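PDB 4DKW: terminase, large subunit from Enterobacteria phage P22, which powers translocation of the viral genome into empty capsids through its ATPase domain and cuts that DNA with the C-terminal nuclease domain described here. Local coordinates for residues A[8-13]-A[134-139]; A[13-18]-A[148-153]; A[27-32]-A[110-115]; A[43-48]-A[52-57]. All coordinates share one frame; numbering follows the deposited sequence.

Contact 1: A[8-13]-A[134-139]; sequences FQIPEE and DLMLEG
Met136, whose terminal methyl lies over the Phe8 ring, stands in a last helical turn held by the backbone bond from Glu138 N to Asp134 O, 2.9 Å. Its side chain runs out almost straight, with CG beside the backbone N (chi1 -65°) and everything beyond CG extended, and reaches Phe8 at about a right angle. The methyl does the facing: Met136 CE lies 3.9 Å from the centroid of the Phe8 ring, only 14° off the normal, a CH-pi contact. The sulfur comes in more obliquely toward one side of the ring, with Met136 SD 3.7 Å from Phe8 CD1. A slim, flexible methionine suits this place because it can span the distance between helix and loop and still follow a flat surface. Ile10 packs closer to the helix backbone. Its CD1 touches Met136 CB at 3.6 Å and Leu137 CD2 at 3.7 Å, so one delta methyl meets two neighbouring helical side chains. Phe154 of helix 148-156 lies nearly parallel to the Phe8 ring and also touches Met136. Gly139 leaves the helix with a phi of 78°, which suits glycine, and its N bonds back to Met136 O. The arrangement joins a Met-aromatic contact to a Schellman helix end, where the N-terminal arm packs on helix 125-137 of this RNase H-like nuclease domain.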
loop_
_atom_site.group_PDB
_atom_site.type_symbol
_atom_site.label_atom_id
_atom_site.label_comp_id
_atom_site.label_asym_id
_atom_site.label_seq_id
_atom_site.Cartn_x
_atom_site.Cartn_y
_atom_site.Cartn_z
ATOM N N PHE A 8 14.084 4.929 -5.745
ATOM C CA PHE A 8 14.537 4.918 -4.353
ATOM C C PHE A 8 16.005 4.470 -4.277
ATOM O O PHE A 8 16.305 3.279 -4.182
ATOM C CB PHE A 8 13.650 4.004 -3.490
ATOM C CG PHE A 8 12.187 4.402 -3.467
ATOM C CD1 PHE A 8 11.782 5.596 -2.876
ATOM C CD2 PHE A 8 11.217 3.571 -4.012
ATOM C CE1 PHE A 8 10.449 5.963 -2.853
ATOM C CE2 PHE A 8 9.880 3.930 -3.983
ATOM C CZ PHE A 8 9.498 5.130 -3.405
ATOM N N GLN A 9 16.926 5.425 -4.340
ATOM C CA GLN A 9 18.343 5.097 -4.231
ATOM C C GLN A 9 18.781 5.072 -2.773
ATOM O O GLN A 9 19.577 5.899 -2.319
ATOM C CB GLN A 9 19.198 6.048 -5.061
ATOM C CG GLN A 9 19.172 5.707 -6.536
ATOM C CD GLN A 9 20.059 6.602 -7.364
ATOM O OE1 GLN A 9 20.500 7.650 -6.902
ATOM N NE2 GLN A 9 20.324 6.193 -8.602
ATOM N N ILE A 10 18.242 4.093 -2.057
ATOM C CA ILE A 10 18.395 3.969 -0.625
ATOM C C ILE A 10 18.716 2.505 -0.360
ATOM O O ILE A 10 18.092 1.618 -0.941
ATOM C CB ILE A 10 17.089 4.408 0.090
ATOM C CG1 ILE A 10 16.755 5.859 -0.277
ATOM C CG2 ILE A 10 17.205 4.255 1.592
ATOM C CD1 ILE A 10 15.467 6.365 0.281
ATOM N N PRO A 11 19.720 2.240 0.486
ATOM C CA PRO A 11 20.031 0.855 0.862
ATOM C C PRO A 11 18.830 0.184 1.529
ATOM O O PRO A 11 18.319 0.725 2.510
ATOM C CB PRO A 11 21.174 1.018 1.874
ATOM C CG PRO A 11 21.776 2.351 1.556
ATOM C CD PRO A 11 20.648 3.209 1.094
ATOM N N GLU A 12 18.396 -0.961 1.000
ATOM C CA GLU A 12 17.283 -1.739 1.572
ATOM C C GLU A 12 17.366 -1.937 3.073
ATOM O O GLU A 12 16.361 -1.910 3.774
ATOM C CB GLU A 12 17.260 -3.131 0.974
ATOM C CG GLU A 12 16.901 -3.171 -0.451
ATOM C CD GLU A 12 16.952 -4.577 -0.969
ATOM O OE1 GLU A 12 17.318 -4.734 -2.143
ATOM O OE2 GLU A 12 16.632 -5.522 -0.205
ATOM N N GLU A 13 18.577 -2.158 3.559
ATOM C CA GLU A 13 18.776 -2.470 4.957
ATOM C C GLU A 13 18.461 -1.294 5.870
ATOM O O GLU A 13 18.123 -1.497 7.037
ATOM C CB GLU A 13 20.199 -3.018 5.180
ATOM C CG GLU A 13 20.259 -4.223 6.181
ATOM C CD GLU A 13 19.528 -5.485 5.665
ATOM O OE1 GLU A 13 18.613 -5.391 4.814
ATOM O OE2 GLU A 13 19.850 -6.586 6.147
ATOM N N ASP A 134 11.355 10.798 1.517
ATOM C CA ASP A 134 11.755 11.624 2.657
ATOM C C ASP A 134 11.672 10.815 3.931
ATOM O O ASP A 134 12.596 10.831 4.734
ATOM C CB ASP A 134 10.869 12.867 2.799
ATOM C CG ASP A 134 11.115 13.889 1.717
ATOM O OD1 ASP A 134 12.142 13.793 1.010
ATOM O OD2 ASP A 134 10.274 14.803 1.589
ATOM N N LEU A 135 10.561 10.105 4.107
ATOM C CA LEU A 135 10.344 9.280 5.299
ATOM C C LEU A 135 11.413 8.208 5.408
ATOM O O LEU A 135 11.944 7.970 6.488
ATOM C CB LEU A 135 8.950 8.649 5.301
ATOM C CG LEU A 135 7.749 9.604 5.372
ATOM C CD1 LEU A 135 6.437 8.848 5.167
ATOM C CD2 LEU A 135 7.746 10.316 6.708
ATOM N N MET A 136 11.728 7.564 4.290
ATOM C CA MET A 136 12.796 6.558 4.258
ATOM C C MET A 136 14.127 7.131 4.710
ATOM O O MET A 136 14.822 6.522 5.526
ATOM C CB MET A 136 12.959 5.967 2.854
ATOM C CG MET A 136 11.760 5.175 2.384
ATOM S SD MET A 136 11.988 4.680 0.687
ATOM C CE MET A 136 10.416 3.872 0.365
ATOM N N LEU A 137 14.473 8.300 4.175
ATOM C CA LEU A 137 15.750 8.952 4.453
ATOM C C LEU A 137 15.848 9.413 5.908
ATOM O O LEU A 137 16.915 9.372 6.514
ATOM C CB LEU A 137 15.944 10.135 3.493
ATOM C CG LEU A 137 16.177 9.742 2.038
ATOM C CD1 LEU A 137 16.125 10.979 1.158
ATOM C CD2 LEU A 137 17.506 8.991 1.898
ATOM N N GLU A 138 14.722 9.835 6.463
ATOM C CA GLU A 138 14.674 10.311 7.848
ATOM C C GLU A 138 14.568 9.167 8.850
ATOM O O GLU A 138 14.533 9.394 10.055
ATOM C CB GLU A 138 13.494 11.273 8.034
ATOM C CG GLU A 138 13.589 12.508 7.157
ATOM C CD GLU A 138 12.414 13.450 7.324
ATOM O OE1 GLU A 138 11.732 13.370 8.365
ATOM O OE2 GLU A 138 12.187 14.295 6.427
ATOM N N GLY A 139 14.501 7.939 8.353
ATOM C CA GLY A 139 14.363 6.778 9.220
ATOM C C GLY A 139 12.938 6.570 9.739
ATOM O O GLY A 139 12.722 5.911 10.767
#

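Contact 2: A[13-18]-A[148-153]; sequences ETIKCQ and EPFFEE
Phe150 is met at its rim by Ile15, whose CD1 comes near the plane of the ring and stands 3.9 Å from Phe150 CE2. The ring turns into the domain, where it also packs on Leu56, Val143 and Val172, and its side chain is about 10 Å from that of the metal-binding Asp171. Next comes Phe151, which carries most of the contact. One face of its ring receives Phe150 CD2; the opposite face receives Lys16, with CE 3.7 Å from the centroid of the Phe151 ring. Lys16 leaves its backbone with CG anti to N (chi1 -165°) and bends at chi3 (-65°), which folds the aliphatic chain over the ring and brings NZ above it, 4.4 Å from the Phe151 centroid and 8° off the normal. Ile15 closes in at an edge, its CG1 3.9 Å from Phe151 CE1. Two residues on, Glu153 turns to the other side of the helix, where it forms a salt bridge with Lys61 and accepts hydrogen bonds from the backbone N atoms of Val172 and Leu173. Lysine suits the boundary because its methylenes pack on phenylalanine while the ammonium stays near acidic side chains. The cation-pi interaction and the long, weak ion pair from Lys16 NZ to Glu13 OE1, 3.6 Å, suggest that the positive charge is partly offset by the ring and, weakly, by Glu13.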
loop_
_atom_site.group_PDB
_atom_site.type_symbol
_atom_site.label_atom_id
_atom_site.label_comp_id
_atom_site.label_asym_id
_atom_site.label_seq_id
_atom_site.Cartn_x
_atom_site.Cartn_y
_atom_site.Cartn_z
ATOM N N GLU A 13 18.577 -2.158 3.559
ATOM C CA GLU A 13 18.776 -2.470 4.957
ATOM C C GLU A 13 18.461 -1.294 5.870
ATOM O O GLU A 13 18.123 -1.497 7.037
ATOM C CB GLU A 13 20.199 -3.018 5.180
ATOM C CG GLU A 13 20.259 -4.223 6.181
ATOM C CD GLU A 13 19.528 -5.485 5.665
ATOM O OE1 GLU A 13 18.613 -5.391 4.814
ATOM O OE2 GLU A 13 19.850 -6.586 6.147
ATOM N N THR A 14 18.539 -0.075 5.333
ATOM C CA THR A 14 18.171 1.106 6.108
ATOM C C THR A 14 16.662 1.199 6.362
ATOM O O THR A 14 16.235 1.771 7.362
ATOM C CB THR A 14 18.695 2.416 5.468
ATOM O OG1 THR A 14 18.036 2.648 4.224
ATOM C CG2 THR A 14 20.187 2.328 5.224
ATOM N N ILE A 15 15.853 0.612 5.483
ATOM C CA ILE A 15 14.400 0.651 5.685
ATOM C C ILE A 15 13.792 -0.668 6.193
ATOM O O ILE A 15 12.606 -0.728 6.507
ATOM C CB ILE A 15 13.645 1.187 4.433
ATOM C CG1 ILE A 15 13.604 0.165 3.299
ATOM C CG2 ILE A 15 14.284 2.479 3.916
ATOM C CD1 ILE A 15 12.894 0.695 2.070
ATOM N N LYS A 16 14.612 -1.707 6.293
ATOM C CA LYS A 16 14.157 -3.027 6.731
ATOM C C LYS A 16 14.158 -3.078 8.268
ATOM O O LYS A 16 15.017 -2.478 8.899
ATOM C CB LYS A 16 15.067 -4.100 6.097
ATOM C CG LYS A 16 14.553 -5.539 6.128
ATOM C CD LYS A 16 15.459 -6.500 5.328
ATOM C CE LYS A 16 15.470 -6.174 3.828
ATOM N NZ LYS A 16 16.110 -7.232 2.989
ATOM N N CYS A 17 13.183 -3.756 8.875
ATOM C CA CYS A 17 13.192 -3.947 10.331
ATOM C C CYS A 17 12.685 -5.330 10.714
ATOM O O CYS A 17 12.000 -5.969 9.922
ATOM C CB CYS A 17 12.370 -2.858 11.045
ATOM S SG CYS A 17 10.570 -2.989 10.892
ATOM N N GLN A 18 13.025 -5.780 11.925
ATOM C CA GLN A 18 12.462 -7.011 12.497
ATOM C C GLN A 18 10.993 -6.830 12.849
ATOM O O GLN A 18 10.622 -5.799 13.406
ATOM C CB GLN A 18 13.214 -7.418 13.767
ATOM C CG GLN A 18 14.662 -7.758 13.547
ATOM C CD GLN A 18 14.847 -9.067 12.808
ATOM O OE1 GLN A 18 13.983 -9.942 12.839
ATOM N NE2 GLN A 18 15.981 -9.212 12.148
ATOM N N GLU A 148 8.853 -9.523 1.743
ATOM C CA GLU A 148 9.734 -9.588 0.578
ATOM C C GLU A 148 9.183 -9.033 -0.756
ATOM O O GLU A 148 9.944 -8.430 -1.519
ATOM C CB GLU A 148 10.287 -11.009 0.394
ATOM C CG GLU A 148 11.296 -11.155 -0.748
ATOM C CD GLU A 148 12.583 -10.349 -0.530
ATOM O OE1 GLU A 148 12.882 -9.964 0.625
ATOM O OE2 GLU A 148 13.300 -10.110 -1.527
ATOM N N PRO A 149 7.877 -9.232 -1.057
ATOM C CA PRO A 149 7.381 -8.635 -2.309
ATOM C C PRO A 149 7.542 -7.113 -2.393
ATOM O O PRO A 149 7.603 -6.595 -3.509
ATOM C CB PRO A 149 5.892 -9.009 -2.319
ATOM C CG PRO A 149 5.826 -10.265 -1.544
ATOM C CD PRO A 149 6.861 -10.110 -0.444
ATOM N N PHE A 150 7.617 -6.414 -1.259
ATOM C CA PHE A 150 7.919 -4.984 -1.291
ATOM C C PHE A 150 9.322 -4.742 -1.828
ATOM O O PHE A 150 9.535 -3.879 -2.667
ATOM C CB PHE A 150 7.820 -4.344 0.091
ATOM C CG PHE A 150 8.275 -2.904 0.108
ATOM C CD1 PHE A 150 7.378 -1.882 -0.155
ATOM C CD2 PHE A 150 9.608 -2.576 0.355
ATOM C CE1 PHE A 150 7.790 -0.550 -0.153
ATOM C CE2 PHE A 150 10.026 -1.257 0.343
ATOM C CZ PHE A 150 9.116 -0.241 0.095
ATOM N N PHE A 151 10.290 -5.482 -1.307
ATOM C CA PHE A 151 11.687 -5.258 -1.668
ATOM C C PHE A 151 11.979 -5.638 -3.119
ATOM O O PHE A 151 12.795 -4.996 -3.793
ATOM C CB PHE A 151 12.614 -5.984 -0.684
ATOM C CG PHE A 151 12.582 -5.398 0.692
ATOM C CD1 PHE A 151 13.129 -4.138 0.928
ATOM C CD2 PHE A 151 11.975 -6.077 1.740
ATOM C CE1 PHE A 151 13.088 -3.574 2.190
ATOM C CE2 PHE A 151 11.931 -5.521 3.009
ATOM C CZ PHE A 151 12.493 -4.271 3.234
ATOM N N GLU A 152 11.296 -6.670 -3.601
ATOM C CA GLU A 152 11.395 -7.066 -5.003
ATOM C C GLU A 152 11.027 -5.927 -5.942
ATOM O O GLU A 152 11.679 -5.730 -6.966
ATOM C CB GLU A 152 10.503 -8.276 -5.281
ATOM C CG GLU A 152 10.927 -9.532 -4.532
ATOM C CD GLU A 152 10.006 -10.719 -4.792
ATOM O OE1 GLU A 152 8.878 -10.510 -5.299
ATOM O OE2 GLU A 152 10.412 -11.864 -4.481
ATOM N N GLU A 153 9.976 -5.188 -5.593
ATOM C CA GLU A 153 9.524 -4.046 -6.390
ATOM C C GLU A 153 10.400 -2.809 -6.173
ATOM O O GLU A 153 10.744 -2.103 -7.120
ATOM C CB GLU A 153 8.070 -3.705 -6.059
ATOM C CG GLU A 153 7.071 -4.841 -6.301
ATOM C CD GLU A 153 5.625 -4.362 -6.217
ATOM O OE1 GLU A 153 5.420 -3.176 -5.889
ATOM O OE2 GLU A 153 4.696 -5.159 -6.482
#

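Contact 3: A[27-32]-A[110-115]; sequences YVIDAQ and SMLPDH
Ile29 and Gln32 belong to a fully extended strand, 27-32, whereas Met111 and Leu112 sit in and just after the short, weakly bonded strand about 110-111. The backbones stand well apart, with Gln32 CA 9.0 Å from Met111 CA, because strand 82-84 runs between them, parallel to both. This is the mixed central sheet of the RNase H-like fold, so the two segments are next-but-one neighbours that meet through side chains alone. Alternation along the strand sends Ile29 and Gln32 to different faces of the sheet, and the consecutive Met111 and Leu112 divide in the same way. On one face Ile29 CD1 approaches Leu112 CD1 at 4.4 Å. Branched aliphatic residues suit this place, since they fill space beside the sheet without needing a polar partner. On the other face Met111 curls at chi2 (-82°) and brings its methyl toward Gln32, while both residues also touch Val83 and Tyr104. Gln32 offers the methionine its aliphatic base; its amide looks elsewhere, OE1 bonding to His42 ND1 and NE2 to Gln40 OE1. The next residue, Asp33, binds magnesium, so this strand leads directly into the nuclease site. The contact at Gln32 is loose: Met111 CE stops 4.5 Å from Gln32 CB.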
loop_
_atom_site.group_PDB
_atom_site.type_symbol
_atom_site.label_atom_id
_atom_site.label_comp_id
_atom_site.label_asym_id
_atom_site.label_seq_id
_atom_site.Cartn_x
_atom_site.Cartn_y
_atom_site.Cartn_z
ATOM N N TYR A 27 -1.608 3.199 14.948
ATOM C CA TYR A 27 -2.747 3.183 14.043
ATOM C C TYR A 27 -2.529 2.194 12.897
ATOM O O TYR A 27 -1.392 1.929 12.501
ATOM C CB TYR A 27 -3.018 4.585 13.509
ATOM C CG TYR A 27 -3.592 5.490 14.564
ATOM C CD1 TYR A 27 -4.913 5.909 14.496
ATOM C CD2 TYR A 27 -2.824 5.902 15.647
ATOM C CE1 TYR A 27 -5.448 6.729 15.459
ATOM C CE2 TYR A 27 -3.349 6.722 16.619
ATOM C CZ TYR A 27 -4.659 7.135 16.523
ATOM O OH TYR A 27 -5.199 7.962 17.484
ATOM N N VAL A 28 -3.624 1.643 12.384
ATOM C CA VAL A 28 -3.565 0.564 11.402
ATOM C C VAL A 28 -4.462 0.866 10.207
ATOM O O VAL A 28 -5.609 1.272 10.375
ATOM C CB VAL A 28 -4.009 -0.794 12.022
ATOM C CG1 VAL A 28 -3.890 -1.913 10.997
ATOM C CG2 VAL A 28 -3.192 -1.124 13.275
ATOM N N ILE A 29 -3.931 0.679 9.003
ATOM C CA ILE A 29 -4.718 0.831 7.782
ATOM C C ILE A 29 -4.249 -0.175 6.735
ATOM O O ILE A 29 -3.071 -0.521 6.669
ATOM C CB ILE A 29 -4.683 2.290 7.224
ATOM C CG1 ILE A 29 -5.738 2.479 6.134
ATOM C CG2 ILE A 29 -3.290 2.679 6.716
ATOM C CD1 ILE A 29 -5.810 3.866 5.596
ATOM N N ASP A 30 -5.197 -0.676 5.954
ATOM C CA ASP A 30 -4.901 -1.600 4.870
ATOM C C ASP A 30 -5.054 -0.872 3.550
ATOM O O ASP A 30 -5.671 0.200 3.483
ATOM C CB ASP A 30 -5.867 -2.795 4.896
ATOM C CG ASP A 30 -5.377 -3.926 5.775
ATOM O OD1 ASP A 30 -4.657 -3.652 6.755
ATOM O OD2 ASP A 30 -5.714 -5.092 5.481
ATOM N N ALA A 31 -4.500 -1.458 2.497
ATOM C CA ALA A 31 -4.701 -0.907 1.172
ATOM C C ALA A 31 -4.702 -2.004 0.120
ATOM O O ALA A 31 -4.116 -3.077 0.317
ATOM C CB ALA A 31 -3.662 0.149 0.866
ATOM N N GLN A 32 -5.358 -1.715 -1.000
ATOM C CA GLN A 32 -5.550 -2.683 -2.072
ATOM C C GLN A 32 -5.120 -2.096 -3.413
ATOM O O GLN A 32 -5.413 -0.942 -3.715
ATOM C CB GLN A 32 -7.032 -3.084 -2.151
ATOM C CG GLN A 32 -7.376 -4.122 -3.232
ATOM C CD GLN A 32 -6.888 -5.530 -2.895
ATOM O OE1 GLN A 32 -6.964 -5.966 -1.744
ATOM N NE2 GLN A 32 -6.394 -6.246 -3.902
ATOM N N SER A 110 -13.212 -4.309 4.797
ATOM C CA SER A 110 -13.757 -3.018 5.207
ATOM C C SER A 110 -13.256 -1.908 4.282
ATOM O O SER A 110 -12.417 -1.083 4.645
ATOM C CB SER A 110 -13.392 -2.732 6.663
ATOM O OG SER A 110 -13.781 -3.816 7.489
ATOM N N MET A 111 -13.779 -1.909 3.068
ATOM C CA MET A 111 -13.372 -0.960 2.051
ATOM C C MET A 111 -13.840 0.449 2.411
ATOM O O MET A 111 -14.987 0.643 2.792
ATOM C CB MET A 111 -13.928 -1.424 0.709
ATOM C CG MET A 111 -13.384 -2.801 0.321
ATOM S SD MET A 111 -11.772 -2.588 -0.392
ATOM C CE MET A 111 -10.924 -4.127 -0.178
ATOM N N LEU A 112 -12.933 1.419 2.329
ATOM C CA LEU A 112 -13.277 2.817 2.585
ATOM C C LEU A 112 -14.244 3.337 1.504
ATOM O O LEU A 112 -14.201 2.888 0.355
ATOM C CB LEU A 112 -12.011 3.685 2.672
ATOM C CG LEU A 112 -11.237 3.580 3.995
ATOM C CD1 LEU A 112 -9.834 4.175 3.896
ATOM C CD2 LEU A 112 -12.012 4.248 5.119
ATOM N N PRO A 113 -15.129 4.279 1.873
ATOM C CA PRO A 113 -16.167 4.752 0.947
ATOM C C PRO A 113 -15.643 5.392 -0.333
ATOM O O PRO A 113 -16.272 5.234 -1.382
ATOM C CB PRO A 113 -16.944 5.782 1.778
ATOM C CG PRO A 113 -16.039 6.130 2.935
ATOM C CD PRO A 113 -15.262 4.886 3.210
ATOM N N ASP A 114 -14.513 6.089 -0.248
ATOM C CA ASP A 114 -13.964 6.815 -1.401
ATOM C C ASP A 114 -12.553 6.352 -1.793
ATOM O O ASP A 114 -11.809 5.807 -0.963
ATOM C CB ASP A 114 -13.979 8.321 -1.134
ATOM C CG ASP A 114 -15.372 8.838 -0.792
ATOM O OD1 ASP A 114 -16.223 8.911 -1.710
ATOM O OD2 ASP A 114 -15.614 9.182 0.391
ATOM N N HIS A 115 -12.184 6.569 -3.056
ATOM C CA HIS A 115 -10.869 6.177 -3.564
ATOM C C HIS A 115 -9.756 6.940 -2.869
ATOM O O HIS A 115 -10.008 7.959 -2.233
ATOM C CB HIS A 115 -10.781 6.370 -5.092
ATOM C CG HIS A 115 -10.679 7.837 -5.513
ATOM N ND1 HIS A 115 -11.622 8.739 -5.194
ATOM C CD2 HIS A 115 -9.722 8.455 -6.219
ATOM C CE1 HIS A 115 -11.280 9.923 -5.691
ATOM N NE2 HIS A 115 -10.125 9.788 -6.302
#

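Contact 4: A[43-48]-A[52-57]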
loop_
_atom_site.group_PDB
_atom_site.type_symbol
_atom_site.label_atom_id
_atom_site.label_comp_id
_atom_site.label_asym_id
_atom_site.label_seq_id
_atom_site.Cartn_x
_atom_site.Cartn_y
_atom_site.Cartn_z
ATOM N N ILE A 43 -2.029 -4.757 1.429
ATOM C CA ILE A 43 -0.978 -4.453 2.401
ATOM C C ILE A 43 -1.563 -3.950 3.702
ATOM O O ILE A 43 -2.722 -3.554 3.760
ATOM C CB ILE A 43 0.041 -3.404 1.868
ATOM C CG1 ILE A 43 -0.634 -2.044 1.620
ATOM C CG2 ILE A 43 0.712 -3.917 0.586
ATOM C CD1 ILE A 43 -0.638 -1.033 2.820
ATOM N N GLN A 44 -0.747 -3.962 4.747
ATOM C CA GLN A 44 -1.127 -3.351 6.010
ATOM C C GLN A 44 0.012 -2.468 6.493
ATOM O O GLN A 44 1.171 -2.884 6.552
ATOM C CB GLN A 44 -1.490 -4.392 7.080
ATOM C CG GLN A 44 -1.922 -3.766 8.408
ATOM C CD GLN A 44 -2.517 -4.780 9.364
ATOM O OE1 GLN A 44 -1.870 -5.200 10.321
ATOM N NE2 GLN A 44 -3.755 -5.185 9.103
ATOM N N LEU A 45 -0.341 -1.242 6.840
ATOM C CA LEU A 45 0.612 -0.258 7.264
ATOM C C LEU A 45 0.299 0.101 8.710
ATOM O O LEU A 45 -0.867 0.268 9.073
ATOM C CB LEU A 45 0.441 0.957 6.354
ATOM C CG LEU A 45 1.438 2.096 6.278
ATOM C CD1 LEU A 45 2.826 1.600 5.849
ATOM C CD2 LEU A 45 0.886 3.108 5.291
ATOM N N TRP A 46 1.328 0.186 9.549
ATOM C CA TRP A 46 1.137 0.656 10.916
ATOM C C TRP A 46 1.739 2.040 11.020
ATOM O O TRP A 46 2.783 2.311 10.421
ATOM C CB TRP A 46 1.813 -0.267 11.926
ATOM C CG TRP A 46 1.299 -1.662 11.920
ATOM C CD1 TRP A 46 0.198 -2.133 11.266
ATOM C CD2 TRP A 46 1.874 -2.782 12.604
ATOM N NE1 TRP A 46 0.045 -3.478 11.504
ATOM C CE2 TRP A 46 1.059 -3.900 12.323
ATOM C CE3 TRP A 46 2.993 -2.944 13.434
ATOM C CZ2 TRP A 46 1.341 -5.170 12.836
ATOM C CZ3 TRP A 46 3.266 -4.206 13.945
ATOM C CH2 TRP A 46 2.444 -5.302 13.643
ATOM N N TRP A 47 1.065 2.911 11.766
ATOM C CA TRP A 47 1.507 4.289 11.958
ATOM C C TRP A 47 1.626 4.615 13.454
ATOM O O TRP A 47 0.637 4.632 14.185
ATOM C CB TRP A 47 0.528 5.261 11.285
ATOM C CG TRP A 47 0.989 6.683 11.254
ATOM C CD1 TRP A 47 2.256 7.146 11.487
ATOM C CD2 TRP A 47 0.188 7.836 10.948
ATOM N NE1 TRP A 47 2.291 8.516 11.365
ATOM C CE2 TRP A 47 1.046 8.962 11.033
ATOM C CE3 TRP A 47 -1.150 8.020 10.620
ATOM C CZ2 TRP A 47 0.578 10.271 10.788
ATOM C CZ3 TRP A 47 -1.605 9.313 10.384
ATOM C CH2 TRP A 47 -0.743 10.420 10.470
ATOM N N ASP A 48 2.852 4.845 13.895
ATOM C CA ASP A 48 3.129 5.393 15.204
ATOM C C ASP A 48 3.002 6.898 15.021
ATOM O O ASP A 48 3.900 7.521 14.470
ATOM C CB ASP A 48 4.572 5.014 15.607
ATOM C CG ASP A 48 4.954 5.506 17.000
ATOM O OD1 ASP A 48 4.247 6.378 17.549
ATOM O OD2 ASP A 48 5.965 5.024 17.546
ATOM N N ASP A 52 5.836 9.436 14.677
ATOM C CA ASP A 52 5.541 9.701 13.263
ATOM C C ASP A 52 6.389 8.780 12.382
ATOM O O ASP A 52 7.128 9.231 11.508
ATOM C CB ASP A 52 5.748 11.182 12.924
ATOM C CG ASP A 52 4.901 11.638 11.751
ATOM O OD1 ASP A 52 4.253 10.785 11.098
ATOM O OD2 ASP A 52 4.892 12.856 11.479
ATOM N N VAL A 53 6.277 7.478 12.645
ATOM C CA VAL A 53 7.008 6.441 11.921
ATOM C C VAL A 53 6.007 5.454 11.333
ATOM O O VAL A 53 5.031 5.097 11.991
ATOM C CB VAL A 53 8.010 5.690 12.847
ATOM C CG1 VAL A 53 8.698 4.533 12.104
ATOM C CG2 VAL A 53 9.064 6.649 13.381
ATOM N N PHE A 54 6.256 5.019 10.097
ATOM C CA PHE A 54 5.395 4.067 9.400
ATOM C C PHE A 54 6.064 2.708 9.276
ATOM O O PHE A 54 7.263 2.631 9.013
ATOM C CB PHE A 54 5.045 4.590 8.008
ATOM C CG PHE A 54 4.286 5.884 8.030
ATOM C CD1 PHE A 54 2.909 5.892 7.905
ATOM C CD2 PHE A 54 4.951 7.089 8.186
ATOM C CE1 PHE A 54 2.210 7.086 7.936
ATOM C CE2 PHE A 54 4.260 8.276 8.213
ATOM C CZ PHE A 54 2.883 8.275 8.086
ATOM N N TYR A 55 5.281 1.645 9.468
ATOM C CA TYR A 55 5.777 0.277 9.321
ATOM C C TYR A 55 4.889 -0.468 8.337
ATOM O O TYR A 55 3.686 -0.612 8.564
ATOM C CB TYR A 55 5.760 -0.469 10.663
ATOM C CG TYR A 55 6.568 0.203 11.754
ATOM C CD1 TYR A 55 7.905 -0.139 11.951
ATOM C CD2 TYR A 55 6.003 1.178 12.581
ATOM C CE1 TYR A 55 8.662 0.462 12.946
ATOM C CE2 TYR A 55 6.759 1.792 13.576
ATOM C CZ TYR A 55 8.091 1.422 13.747
ATOM O OH TYR A 55 8.863 2.000 14.730
ATOM N N LEU A 56 5.472 -0.914 7.232
ATOM C CA LEU A 56 4.757 -1.779 6.320
ATOM C C LEU A 56 4.842 -3.174 6.929
ATOM O O LEU A 56 5.883 -3.819 6.864
ATOM C CB LEU A 56 5.385 -1.727 4.930
ATOM C CG LEU A 56 4.647 -2.550 3.875
ATOM C CD1 LEU A 56 3.208 -2.067 3.736
ATOM C CD2 LEU A 56 5.377 -2.452 2.553
ATOM N N ALA A 57 3.751 -3.619 7.554
ATOM C CA ALA A 57 3.781 -4.812 8.399
ATOM C C ALA A 57 3.298 -6.105 7.722
ATOM O O ALA A 57 3.721 -7.193 8.096
ATOM C CB ALA A 57 2.985 -4.557 9.674
HETATM O O HOH W 1 8.248 4.517 16.325
#
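Trp47 and Phe54 lie side by side in an offset stack, the Phe54 ring centroid 3.9 Å from that of the indole five-membered ring and the planes 13° apart. At the indole edge, with Val53 O also near the ring plane, Trp47 NE1 donates to Asp52 OD1 at 3.0 Å, meeting the anti side of the carboxylate 28° out of its plane; this bond and the stack together limit rotation of the indole. On the other sheet face, Ala57 CB sits over Trp46, 3.5 Å from its five-membered-ring centroid, a CH-pi contact close enough that a small residue suits it. Trp46 NE1 points its N-H almost straight (173°) at Gln44 OE1, 2.8 Å away. These pairs decorate the antiparallel beta hairpin of the RNase H-like sheet, in which Trp46 and Tyr55 form a hydrogen-bonded pair with Trp46 N to Tyr55 O at 2.7 Å. Near the turn, Asp52 and Val53 both face Asp48, a G1 beta bulge, Asp52 taking a positive phi. A water donates to Asp48 OD2 at 2.6 Å and also bonds Tyr55 OH.

Contacts 1 and 2 lie on one flank of the domain and share helix 12-15: Ile15 of contact 2 packs against Ile10 and Met136 of contact 1. Contacts 3 and 4 occupy the central sheet, where strand 27-33 pairs with strand 40-48 through Tyr27 O to Trp47 N and Ile29 O to Leu45 N; contact 2 also reaches this sheet, through strand 16-17. Contact 4 connects the two regions, Leu56 touching Phe150 and Phe54 touching Leu135. All but contact 4 are largely buried; that hairpin is only partly so. Chemistry follows place: contact 4 combines backbone pairing with stacked aromatic side chains, sparse apolar touches mark contact 3 across an intervening strand, and rings meeting a thioether or an ammonium distinguish contacts 1 and 2.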